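Local coordinates for protein esterase (Staphylococcus aureus subsp. aureus USA300_TCH1516, PDB 3D7R) that probably hydrolyses ester bonds, as a putative esterase of the alpha/beta hydrolase fold, at residues V167-G172 with Y197-I202; P193-L198 with P258-G263; G251-L256 with L281-Y286; D272-E277 with I287-Y292. All blocks are in the same frame, centred on the assembly; numbering follows the deposited sequence.

Interaction 1 of 4, residues V167-G172 with Y197-I202; sequences VVMGDG and YLISPI
Five backbone hydrogen bonds join V168, G170 and G172 to Y197, I199 and I202. Y197 N gives its hydrogen to V168 O at 2.8 Å and I199 N to G170 O at 2.9 Å, both in the plane of the accepting carbonyl, while the return bond from G170 N to Y197 O is longer, 3.2 Å, and tilted from that plane. The two strands are parallel, with axes 6° apart. G172 N reaches I199 O at 2.8 Å, and past the strand ends I202 N approaches G172 O from above its carbonyl plane at 3.2 Å.

The chain passes from one strand to the other through helix 173-187, a beta-alpha-beta unit. G172, with a positive phi of 63°, is the N-cap of that helix. The turn from strand into helix corresponds in position to the nucleophile elbow of alpha/beta hydrolases, this glycine probably lying where such enzymes carry their nucleophile.

Apolar packing gathers on the sheet face carrying M169, D171, Y197 and I199. Selenomethionine M169 has CG anti to its backbone N (chi1 -177°), which sets CG 3.6 Å from Y197 CB, and the bend at its end turns CE back to the root of the tyrosine ring. V167 CG1 meets Y197 CD2 obliquely at 3.6 Å. D171 touches I199 through CB, 3.8 Å from I199 CB, and its carboxylate turns elsewhere, to Y101, G104 N and H115.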
# COMPACT_ATOMS: atom_id res chain seq x y z
N VAL A 167 -10.61 -8.42 -3.25
CA VAL A 167 -9.45 -7.91 -3.98
C VAL A 167 -8.54 -7.31 -2.91
O VAL A 167 -9.03 -6.73 -1.93
CB VAL A 167 -9.89 -6.86 -5.03
CG1 VAL A 167 -8.72 -6.03 -5.55
CG2 VAL A 167 -10.68 -7.54 -6.22
N VAL A 168 -7.23 -7.46 -3.07
CA VAL A 168 -6.27 -6.84 -2.14
C VAL A 168 -5.60 -5.67 -2.87
O VAL A 168 -5.27 -5.78 -4.04
CB VAL A 168 -5.22 -7.86 -1.58
CG1 VAL A 168 -4.19 -7.15 -0.67
CG2 VAL A 168 -5.93 -9.00 -0.80
N MSE A 169 -5.45 -4.54 -2.18
CA MSE A 169 -4.87 -3.33 -2.76
C MSE A 169 -4.03 -2.62 -1.70
O MSE A 169 -4.34 -2.69 -0.52
CB MSE A 169 -6.01 -2.41 -3.20
CG MSE A 169 -5.56 -1.14 -3.90
SE MSE A 169 -7.11 -0.12 -4.56
CE MSE A 169 -7.97 -1.50 -5.62
N GLY A 170 -2.96 -1.95 -2.12
CA GLY A 170 -2.15 -1.16 -1.19
C GLY A 170 -1.27 -0.19 -1.94
O GLY A 170 -0.97 -0.41 -3.12
N ASP A 171 -0.81 0.85 -1.25
CA ASP A 171 0.01 1.88 -1.87
C ASP A 171 1.29 2.06 -1.07
O ASP A 171 1.26 1.92 0.16
CB ASP A 171 -0.75 3.22 -1.97
CG ASP A 171 -0.96 3.89 -0.60
OD1 ASP A 171 -1.80 3.42 0.18
OD2 ASP A 171 -0.28 4.91 -0.31
N GLY A 172 2.39 2.38 -1.74
CA GLY A 172 3.67 2.61 -1.06
C GLY A 172 4.18 1.37 -0.35
O GLY A 172 4.15 0.25 -0.90
N TYR A 197 -3.84 -5.33 -6.38
CA TYR A 197 -3.55 -3.98 -6.91
C TYR A 197 -2.40 -3.37 -6.14
O TYR A 197 -2.41 -3.38 -4.90
CB TYR A 197 -4.80 -3.08 -6.85
CG TYR A 197 -5.76 -3.32 -7.98
CD1 TYR A 197 -5.79 -2.46 -9.09
CD2 TYR A 197 -6.62 -4.42 -7.96
CE1 TYR A 197 -6.67 -2.72 -10.17
CE2 TYR A 197 -7.50 -4.68 -9.02
CZ TYR A 197 -7.52 -3.82 -10.11
OH TYR A 197 -8.37 -4.11 -11.15
N LEU A 198 -1.41 -2.86 -6.86
CA LEU A 198 -0.23 -2.25 -6.23
C LEU A 198 -0.07 -0.83 -6.72
O LEU A 198 0.05 -0.60 -7.93
CB LEU A 198 1.03 -3.06 -6.58
CG LEU A 198 1.05 -4.57 -6.26
CD1 LEU A 198 2.42 -5.18 -6.61
CD2 LEU A 198 0.72 -4.84 -4.79
N ILE A 199 -0.10 0.13 -5.80
CA ILE A 199 0.09 1.54 -6.17
C ILE A 199 1.45 2.04 -5.63
O ILE A 199 1.67 2.12 -4.42
CB ILE A 199 -1.07 2.46 -5.64
CG1 ILE A 199 -2.43 1.98 -6.17
CG2 ILE A 199 -0.81 3.95 -6.00
CD1 ILE A 199 -3.64 2.48 -5.34
N SER A 200 2.36 2.37 -6.54
CA SER A 200 3.71 2.79 -6.15
C SER A 200 4.31 1.88 -5.05
O SER A 200 4.78 2.40 -4.02
CB SER A 200 3.70 4.24 -5.65
OG SER A 200 3.44 5.13 -6.72
N PRO A 201 4.31 0.55 -5.27
CA PRO A 201 4.78 -0.35 -4.21
C PRO A 201 6.27 -0.15 -3.99
O PRO A 201 7.00 0.07 -4.96
CB PRO A 201 4.52 -1.76 -4.78
CG PRO A 201 4.50 -1.60 -6.27
CD PRO A 201 3.94 -0.19 -6.50
N ILE A 202 6.71 -0.21 -2.74
CA ILE A 202 8.14 -0.19 -2.43
C ILE A 202 8.59 -1.66 -2.40
O ILE A 202 8.64 -2.30 -1.35
CB ILE A 202 8.44 0.56 -1.09
CG1 ILE A 202 7.96 2.01 -1.15
CG2 ILE A 202 9.93 0.51 -0.76
CD1 ILE A 202 7.92 2.68 0.25

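Interaction 2 of 4, residues P193-L198 with P258-G263; sequences PNKLYL and PVYMFG
P258 opens the pairing: its carbonyl oxygen accepts from L196 N at 3.0 Å, and its ring CD rests against N194 O. V259 stands beside L196, both side chains pointing the same way. Its CG2 lies 4.0 Å from L196 CD2, whereas CG1, the branch anti to the backbone N (chi1 178°), is the one that meets L198 CD1.

Y260 is fixed at both backbone ends, N to L196 O at 2.9 Å and O to L198 N at 2.9 Å, as expected where strands 195-199 and 259-264 run parallel (axes 10° apart) in the central sheet of the alpha/beta hydrolase fold. Its ring forms an offset stack with Y197: the centroids are 4.7 Å apart and the planes 12° from parallel. The offset sets Y260 CB over one face of the Y197 ring, a CH-pi contact, while Y197 OH, hydrogen-bonded to S317 OG, stands above the centre of the Y260 ring. The K195 chain crosses the Y260 ring obliquely, bringing CE to 3.4 Å from Y260 OH. E320 OE2 bonds this hydroxyl; K195 NZ is shared by N194 OD1 and the carbonyl oxygens of I318 and E320.

Selenomethionine M261 touches L198 near its root, then leads away toward helix 270-282. F262 N closes on L198 O at 2.8 Å, and the edge of its ring meets that of Y197, F262 CE2 lying 3.9 Å from Y197 CD1.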
# COMPACT_ATOMS: atom_id res chain seq x y z
N PRO A 193 -7.00 -13.83 -3.16
CA PRO A 193 -7.96 -12.81 -3.63
C PRO A 193 -8.09 -12.90 -5.15
O PRO A 193 -7.20 -13.44 -5.82
CB PRO A 193 -7.31 -11.49 -3.23
CG PRO A 193 -5.79 -11.80 -3.21
CD PRO A 193 -5.75 -13.22 -2.66
N ASN A 194 -9.19 -12.41 -5.69
CA ASN A 194 -9.45 -12.44 -7.13
C ASN A 194 -8.39 -11.63 -7.90
O ASN A 194 -8.02 -11.98 -9.03
CB ASN A 194 -10.83 -11.83 -7.38
CG ASN A 194 -11.25 -11.90 -8.83
OD1 ASN A 194 -11.46 -10.86 -9.48
ND2 ASN A 194 -11.39 -13.12 -9.36
N LYS A 195 -7.94 -10.53 -7.30
CA LYS A 195 -6.96 -9.66 -7.96
C LYS A 195 -6.10 -8.99 -6.91
O LYS A 195 -6.51 -8.87 -5.75
CB LYS A 195 -7.65 -8.58 -8.82
CG LYS A 195 -8.43 -9.11 -10.04
CD LYS A 195 -9.16 -7.94 -10.78
CE LYS A 195 -9.89 -8.47 -12.04
NZ LYS A 195 -11.21 -9.06 -11.66
N LEU A 196 -4.91 -8.53 -7.33
CA LEU A 196 -4.00 -7.77 -6.45
C LEU A 196 -3.60 -6.44 -7.09
O LEU A 196 -3.11 -6.42 -8.23
CB LEU A 196 -2.73 -8.59 -6.13
CG LEU A 196 -1.60 -7.87 -5.35
CD1 LEU A 196 -2.12 -7.39 -3.98
CD2 LEU A 196 -0.40 -8.82 -5.19
N TYR A 197 -3.84 -5.33 -6.38
CA TYR A 197 -3.55 -3.98 -6.91
C TYR A 197 -2.40 -3.37 -6.14
O TYR A 197 -2.41 -3.38 -4.90
CB TYR A 197 -4.80 -3.08 -6.85
CG TYR A 197 -5.76 -3.32 -7.98
CD1 TYR A 197 -5.79 -2.46 -9.09
CD2 TYR A 197 -6.62 -4.42 -7.96
CE1 TYR A 197 -6.67 -2.72 -10.17
CE2 TYR A 197 -7.50 -4.68 -9.02
CZ TYR A 197 -7.52 -3.82 -10.11
OH TYR A 197 -8.37 -4.11 -11.15
N LEU A 198 -1.41 -2.86 -6.86
CA LEU A 198 -0.23 -2.25 -6.23
C LEU A 198 -0.07 -0.83 -6.72
O LEU A 198 0.05 -0.60 -7.93
CB LEU A 198 1.03 -3.06 -6.58
CG LEU A 198 1.05 -4.57 -6.26
CD1 LEU A 198 2.42 -5.18 -6.61
CD2 LEU A 198 0.72 -4.84 -4.79
N PRO A 258 -3.96 -12.34 -10.79
CA PRO A 258 -3.64 -11.21 -11.67
C PRO A 258 -3.24 -9.97 -10.87
O PRO A 258 -3.90 -9.63 -9.89
CB PRO A 258 -4.96 -10.95 -12.41
CG PRO A 258 -5.62 -12.30 -12.45
CD PRO A 258 -5.27 -12.95 -11.14
N VAL A 259 -2.16 -9.31 -11.29
CA VAL A 259 -1.62 -8.11 -10.60
C VAL A 259 -1.78 -6.88 -11.50
O VAL A 259 -1.57 -6.96 -12.73
CB VAL A 259 -0.13 -8.32 -10.14
CG1 VAL A 259 0.45 -7.04 -9.46
CG2 VAL A 259 0.00 -9.50 -9.16
N TYR A 260 -2.19 -5.76 -10.89
CA TYR A 260 -2.41 -4.50 -11.60
C TYR A 260 -1.61 -3.50 -10.84
O TYR A 260 -1.82 -3.33 -9.65
CB TYR A 260 -3.90 -4.11 -11.56
CG TYR A 260 -4.76 -5.19 -12.17
CD1 TYR A 260 -5.24 -5.05 -13.47
CD2 TYR A 260 -5.05 -6.37 -11.47
CE1 TYR A 260 -6.00 -6.06 -14.07
CE2 TYR A 260 -5.83 -7.39 -12.07
CZ TYR A 260 -6.29 -7.21 -13.37
OH TYR A 260 -7.06 -8.18 -13.99
N MSE A 261 -0.65 -2.87 -11.50
CA MSE A 261 0.29 -2.00 -10.79
C MSE A 261 0.26 -0.61 -11.40
O MSE A 261 0.16 -0.46 -12.64
CB MSE A 261 1.71 -2.58 -10.86
CG MSE A 261 2.78 -1.75 -10.14
SE MSE A 261 4.40 -2.79 -9.95
CE MSE A 261 4.91 -3.01 -11.83
N PHE A 262 0.35 0.39 -10.53
CA PHE A 262 0.35 1.80 -10.91
C PHE A 262 1.58 2.45 -10.32
O PHE A 262 1.92 2.22 -9.16
CB PHE A 262 -0.92 2.51 -10.38
CG PHE A 262 -2.18 2.00 -10.97
CD1 PHE A 262 -2.77 2.67 -12.04
CD2 PHE A 262 -2.75 0.80 -10.52
CE1 PHE A 262 -3.93 2.18 -12.64
CE2 PHE A 262 -3.91 0.30 -11.10
CZ PHE A 262 -4.50 0.99 -12.17
N GLY A 263 2.27 3.26 -11.12
CA GLY A 263 3.43 3.96 -10.61
C GLY A 263 3.81 5.10 -11.51
O GLY A 263 3.25 5.25 -12.59

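Interaction 3 of 4, residues G251-L256 with L281-Y286; sequences GTIEGL and LQHHQY
I253 begins the contact with one branch, methyl CG2, 3.7 Å from H283 CB and 3.9 Å from Q285 CG; the I253 side chain crosses that of H283 at about a right angle. I253 also opens a type II beta turn that ends at L256, whose N returns to I253 O at 3.2 Å.

E254, second in the turn, extends its chain to H283. OE2 uses its anti lone pair to take the hydrogen of H283 ND1 at 2.8 Å. It lies near the imidazole plane, but the N-H points somewhat aside, the angle at hydrogen being 133°, so this partly exposed histidine-carboxylate bond is bent.

G255 supplies its N-H to Q285 OE1 at 2.9 Å, nearly straight at 167°, although the donor stands above the plane of the amide carbonyl. L256 then receives the other end of that amide: Q285 NE2 is 2.8 Å from L256 O, in a weak bond. The glutamine chain is bent at chi2 (-65°), which folds the amide back along the turn and lets its two polar atoms serve successive residues.

Q285 belongs to the Schellman motif that ends helix 270-282, its N bonded to M280 O, with H284 as the C-prime residue. The turn lies between two helices: I253 packs on F276 and M280 of helix 270-282, and L256 on L179 and V182 of helix 173-187, just before strand 259-264.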
# COMPACT_ATOMS: atom_id res chain seq x y z
N GLY A 251 10.03 -12.44 -3.31
CA GLY A 251 9.07 -13.48 -2.89
C GLY A 251 8.51 -14.34 -4.01
O GLY A 251 8.95 -14.24 -5.17
N THR A 252 7.54 -15.20 -3.68
CA THR A 252 6.93 -16.11 -4.64
C THR A 252 6.18 -15.35 -5.73
O THR A 252 5.45 -14.39 -5.46
CB THR A 252 6.01 -17.13 -3.93
OG1 THR A 252 6.77 -17.83 -2.94
CG2 THR A 252 5.46 -18.17 -4.90
N ILE A 253 6.38 -15.78 -6.98
CA ILE A 253 5.78 -15.17 -8.17
C ILE A 253 4.78 -16.14 -8.80
O ILE A 253 3.63 -15.78 -9.11
CB ILE A 253 6.90 -14.80 -9.22
CG1 ILE A 253 7.81 -13.67 -8.70
CG2 ILE A 253 6.33 -14.44 -10.57
CD1 ILE A 253 7.07 -12.45 -8.20
N GLU A 254 5.24 -17.37 -9.02
CA GLU A 254 4.44 -18.44 -9.62
C GLU A 254 3.20 -18.76 -8.79
O GLU A 254 3.32 -19.11 -7.61
CB GLU A 254 5.28 -19.70 -9.84
CG GLU A 254 6.53 -19.43 -10.70
CD GLU A 254 7.36 -20.69 -11.00
OE1 GLU A 254 7.03 -21.76 -10.46
OE2 GLU A 254 8.33 -20.61 -11.78
N GLY A 255 2.02 -18.62 -9.41
CA GLY A 255 0.74 -18.88 -8.76
C GLY A 255 -0.02 -17.65 -8.25
O GLY A 255 -1.12 -17.77 -7.74
N LEU A 256 0.58 -16.47 -8.38
CA LEU A 256 -0.08 -15.24 -7.95
C LEU A 256 -1.39 -15.00 -8.74
O LEU A 256 -1.50 -15.43 -9.89
CB LEU A 256 0.85 -14.03 -8.11
CG LEU A 256 1.95 -13.85 -7.05
CD1 LEU A 256 2.90 -12.72 -7.40
CD2 LEU A 256 1.30 -13.57 -5.68
N LEU A 281 6.37 -11.38 -16.11
CA LEU A 281 6.29 -11.74 -17.52
C LEU A 281 7.03 -13.05 -17.79
O LEU A 281 6.47 -13.97 -18.40
CB LEU A 281 6.85 -10.60 -18.38
CG LEU A 281 5.94 -9.35 -18.39
CD1 LEU A 281 6.68 -8.20 -19.08
CD2 LEU A 281 4.60 -9.64 -19.07
N GLN A 282 8.26 -13.14 -17.31
CA GLN A 282 9.09 -14.35 -17.44
C GLN A 282 8.42 -15.59 -16.87
O GLN A 282 8.57 -16.68 -17.41
CB GLN A 282 10.43 -14.14 -16.75
CG GLN A 282 11.43 -15.29 -16.93
CD GLN A 282 12.72 -15.02 -16.23
OE1 GLN A 282 12.74 -14.74 -15.04
NE2 GLN A 282 13.84 -15.10 -16.97
N HIS A 283 7.70 -15.42 -15.76
CA HIS A 283 7.01 -16.53 -15.14
C HIS A 283 5.58 -16.71 -15.63
O HIS A 283 4.82 -17.44 -15.02
CB HIS A 283 7.08 -16.44 -13.61
CG HIS A 283 8.45 -16.72 -13.08
ND1 HIS A 283 8.87 -17.99 -12.76
CD2 HIS A 283 9.51 -15.91 -12.88
CE1 HIS A 283 10.13 -17.95 -12.37
NE2 HIS A 283 10.55 -16.70 -12.43
N HIS A 284 5.24 -16.05 -16.73
CA HIS A 284 3.90 -16.11 -17.34
C HIS A 284 2.78 -15.80 -16.34
O HIS A 284 1.77 -16.49 -16.29
CB HIS A 284 3.65 -17.46 -18.01
CG HIS A 284 4.75 -17.88 -18.94
ND1 HIS A 284 4.90 -17.36 -20.21
CD2 HIS A 284 5.76 -18.77 -18.77
CE1 HIS A 284 5.95 -17.91 -20.78
NE2 HIS A 284 6.49 -18.77 -19.94
N GLN A 285 3.00 -14.76 -15.54
CA GLN A 285 2.01 -14.31 -14.59
C GLN A 285 1.42 -13.01 -15.13
O GLN A 285 2.15 -12.08 -15.51
CB GLN A 285 2.64 -14.06 -13.21
CG GLN A 285 3.00 -15.32 -12.39
CD GLN A 285 1.80 -16.17 -11.97
OE1 GLN A 285 1.86 -17.39 -12.02
NE2 GLN A 285 0.71 -15.53 -11.53
N TYR A 286 0.09 -12.97 -15.20
CA TYR A 286 -0.63 -11.77 -15.64
C TYR A 286 -0.25 -10.51 -14.85
O TYR A 286 -0.40 -10.47 -13.62
CB TYR A 286 -2.14 -12.00 -15.52
CG TYR A 286 -2.93 -10.96 -16.27
CD1 TYR A 286 -3.31 -11.18 -17.59
CD2 TYR A 286 -3.28 -9.74 -15.68
CE1 TYR A 286 -4.03 -10.22 -18.31
CE2 TYR A 286 -4.00 -8.77 -16.39
CZ TYR A 286 -4.36 -9.03 -17.70
OH TYR A 286 -5.06 -8.10 -18.43

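Interaction 4 of 4, residues D272-E277 with I287-Y292; sequences DMKLFE and IEFYDY
The helix segment with M273 and E277 runs nearly antiparallel to the strand segment with I287 and F289, at 157° with axes 10.1 Å apart, no hydrogen bond passing directly between them. This is the return half of a beta-alpha-beta crossover in the alpha/beta hydrolase fold: strand 259-264, helix 270-282, then strand 287-292 at the edge of the sheet.

F289 is the centre of the packing. Its CG is anti to the backbone N (chi1 -178°), which carries the ring toward the helix, among M273, K274 and E277. Selenomethionine M273 crosses the ring's end at about a right angle, with CB 3.9 Å from F289 CZ; its selenium is 5.0 Å from the ring centroid in an oblique Met-aromatic contact. K274 comes to the edge, where CD approaches F289 CE2 at 3.6 Å. The E277 carboxylate also meets that edge through OE1, its plane turned 86° from the ring, an approach that would place negative charge beside ring hydrogens rather than over the pi cloud.

Between K274 and E277 in the chain, F276 brings CE2 obliquely to I287 CD1 at 3.7 Å.

K274, bent twice along its chain, ends near D291, whose OD2 is also bonded to H270. One water spans the gap, accepting from K274 NZ at 2.7 Å and donating to D291 OD2 at 2.8 Å.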
# COMPACT_ATOMS: atom_id res chain seq x y z
N ASP A 272 12.67 -0.88 -9.69
CA ASP A 272 12.12 -2.08 -9.05
C ASP A 272 10.77 -2.50 -9.62
O ASP A 272 10.51 -3.70 -9.77
CB ASP A 272 12.08 -1.93 -7.52
CG ASP A 272 13.48 -1.94 -6.91
OD1 ASP A 272 14.32 -2.77 -7.39
OD2 ASP A 272 13.76 -1.11 -6.00
N MSE A 273 9.90 -1.54 -9.93
CA MSE A 273 8.63 -1.89 -10.56
C MSE A 273 8.84 -2.50 -11.94
O MSE A 273 8.16 -3.47 -12.30
CB MSE A 273 7.67 -0.68 -10.63
CG MSE A 273 7.25 -0.17 -9.26
SE MSE A 273 5.93 1.25 -9.48
CE MSE A 273 7.09 2.72 -9.97
N LYS A 274 9.76 -1.93 -12.72
CA LYS A 274 10.05 -2.49 -14.05
C LYS A 274 10.68 -3.87 -13.93
O LYS A 274 10.37 -4.76 -14.73
CB LYS A 274 10.98 -1.56 -14.86
CG LYS A 274 10.34 -0.20 -15.27
CD LYS A 274 9.18 -0.36 -16.26
CE LYS A 274 9.65 -0.29 -17.70
NZ LYS A 274 8.52 -0.59 -18.62
N LEU A 275 11.56 -4.05 -12.94
CA LEU A 275 12.16 -5.37 -12.68
C LEU A 275 11.11 -6.40 -12.26
O LEU A 275 11.08 -7.54 -12.78
CB LEU A 275 13.25 -5.26 -11.61
CG LEU A 275 13.94 -6.57 -11.18
CD1 LEU A 275 14.51 -7.35 -12.39
CD2 LEU A 275 15.03 -6.27 -10.17
N PHE A 276 10.25 -6.02 -11.32
CA PHE A 276 9.13 -6.89 -10.94
C PHE A 276 8.26 -7.26 -12.16
O PHE A 276 7.89 -8.42 -12.35
CB PHE A 276 8.29 -6.22 -9.86
CG PHE A 276 7.06 -7.00 -9.46
CD1 PHE A 276 7.18 -8.21 -8.75
CD2 PHE A 276 5.78 -6.49 -9.74
CE1 PHE A 276 6.04 -8.92 -8.37
CE2 PHE A 276 4.63 -7.19 -9.35
CZ PHE A 276 4.77 -8.41 -8.65
N GLU A 277 7.94 -6.28 -13.00
CA GLU A 277 7.16 -6.59 -14.19
C GLU A 277 7.85 -7.63 -15.08
O GLU A 277 7.19 -8.54 -15.60
CB GLU A 277 6.85 -5.32 -14.99
CG GLU A 277 6.02 -5.59 -16.24
CD GLU A 277 5.96 -4.41 -17.19
OE1 GLU A 277 6.92 -3.61 -17.28
OE2 GLU A 277 4.93 -4.29 -17.87
N ILE A 287 0.22 -9.49 -15.55
CA ILE A 287 0.49 -8.20 -14.92
C ILE A 287 0.11 -7.05 -15.88
O ILE A 287 0.44 -7.10 -17.07
CB ILE A 287 1.96 -8.09 -14.42
CG1 ILE A 287 2.25 -6.66 -13.90
CG2 ILE A 287 2.95 -8.49 -15.54
CD1 ILE A 287 2.74 -6.60 -12.45
N GLU A 288 -0.64 -6.07 -15.37
CA GLU A 288 -0.84 -4.82 -16.11
C GLU A 288 -0.08 -3.76 -15.35
O GLU A 288 -0.29 -3.59 -14.16
CB GLU A 288 -2.34 -4.43 -16.18
CG GLU A 288 -3.13 -5.13 -17.28
CD GLU A 288 -4.63 -4.94 -17.15
OE1 GLU A 288 -5.09 -3.92 -16.59
OE2 GLU A 288 -5.35 -5.84 -17.61
N PHE A 289 0.84 -3.06 -16.03
CA PHE A 289 1.54 -1.97 -15.39
C PHE A 289 1.11 -0.67 -16.07
O PHE A 289 1.31 -0.47 -17.27
CB PHE A 289 3.06 -2.22 -15.45
CG PHE A 289 3.90 -1.16 -14.76
CD1 PHE A 289 3.37 -0.30 -13.80
CD2 PHE A 289 5.25 -1.06 -15.07
CE1 PHE A 289 4.15 0.67 -13.17
CE2 PHE A 289 6.07 -0.09 -14.45
CZ PHE A 289 5.51 0.78 -13.50
N TYR A 290 0.45 0.19 -15.31
CA TYR A 290 0.08 1.51 -15.78
C TYR A 290 1.17 2.46 -15.29
O TYR A 290 1.23 2.80 -14.12
CB TYR A 290 -1.30 1.90 -15.23
CG TYR A 290 -2.43 0.99 -15.69
CD1 TYR A 290 -3.16 1.29 -16.85
CD2 TYR A 290 -2.77 -0.16 -14.97
CE1 TYR A 290 -4.22 0.48 -17.27
CE2 TYR A 290 -3.84 -0.99 -15.39
CZ TYR A 290 -4.55 -0.65 -16.54
OH TYR A 290 -5.59 -1.44 -16.97
N ASP A 291 2.05 2.84 -16.20
CA ASP A 291 3.27 3.57 -15.86
C ASP A 291 3.12 5.02 -16.33
O ASP A 291 2.99 5.27 -17.53
CB ASP A 291 4.46 2.92 -16.56
CG ASP A 291 5.82 3.45 -16.08
OD1 ASP A 291 5.86 4.37 -15.24
OD2 ASP A 291 6.85 2.91 -16.55
N TYR A 292 3.12 5.94 -15.37
CA TYR A 292 2.92 7.38 -15.66
C TYR A 292 4.26 8.12 -15.63
O TYR A 292 4.76 8.45 -14.57
CB TYR A 292 1.97 7.97 -14.62
CG TYR A 292 0.52 7.58 -14.79
CD1 TYR A 292 -0.43 8.55 -15.12
CD2 TYR A 292 0.09 6.26 -14.60
CE1 TYR A 292 -1.77 8.22 -15.27
CE2 TYR A 292 -1.28 5.92 -14.76
CZ TYR A 292 -2.18 6.92 -15.10
OH TYR A 292 -3.52 6.63 -15.24
O HOH W 1 6.37 1.00 -18.54

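How the interactions relate
Interactions 1 and 2 are buried and share strand 195-199, which pairs with a parallel neighbour along each edge; their chemistry is regular backbone bonding with apolar and aromatic packing. Interaction 4 moves outward to the last strand of the same sheet and is partly buried: the helix-strand contact is made mainly by side chains, with a water between charges. Backbone bonds from M261 N to E288 O and from Y290 N to M261 O tie it to interaction 2. Interaction 3, about 17 Å from interaction 1 between centres, is peripheral and relies on side-chain polar groups holding a turn. It shares helix 270-282 with interaction 4, where I253 CD1 packs on F276 CE1.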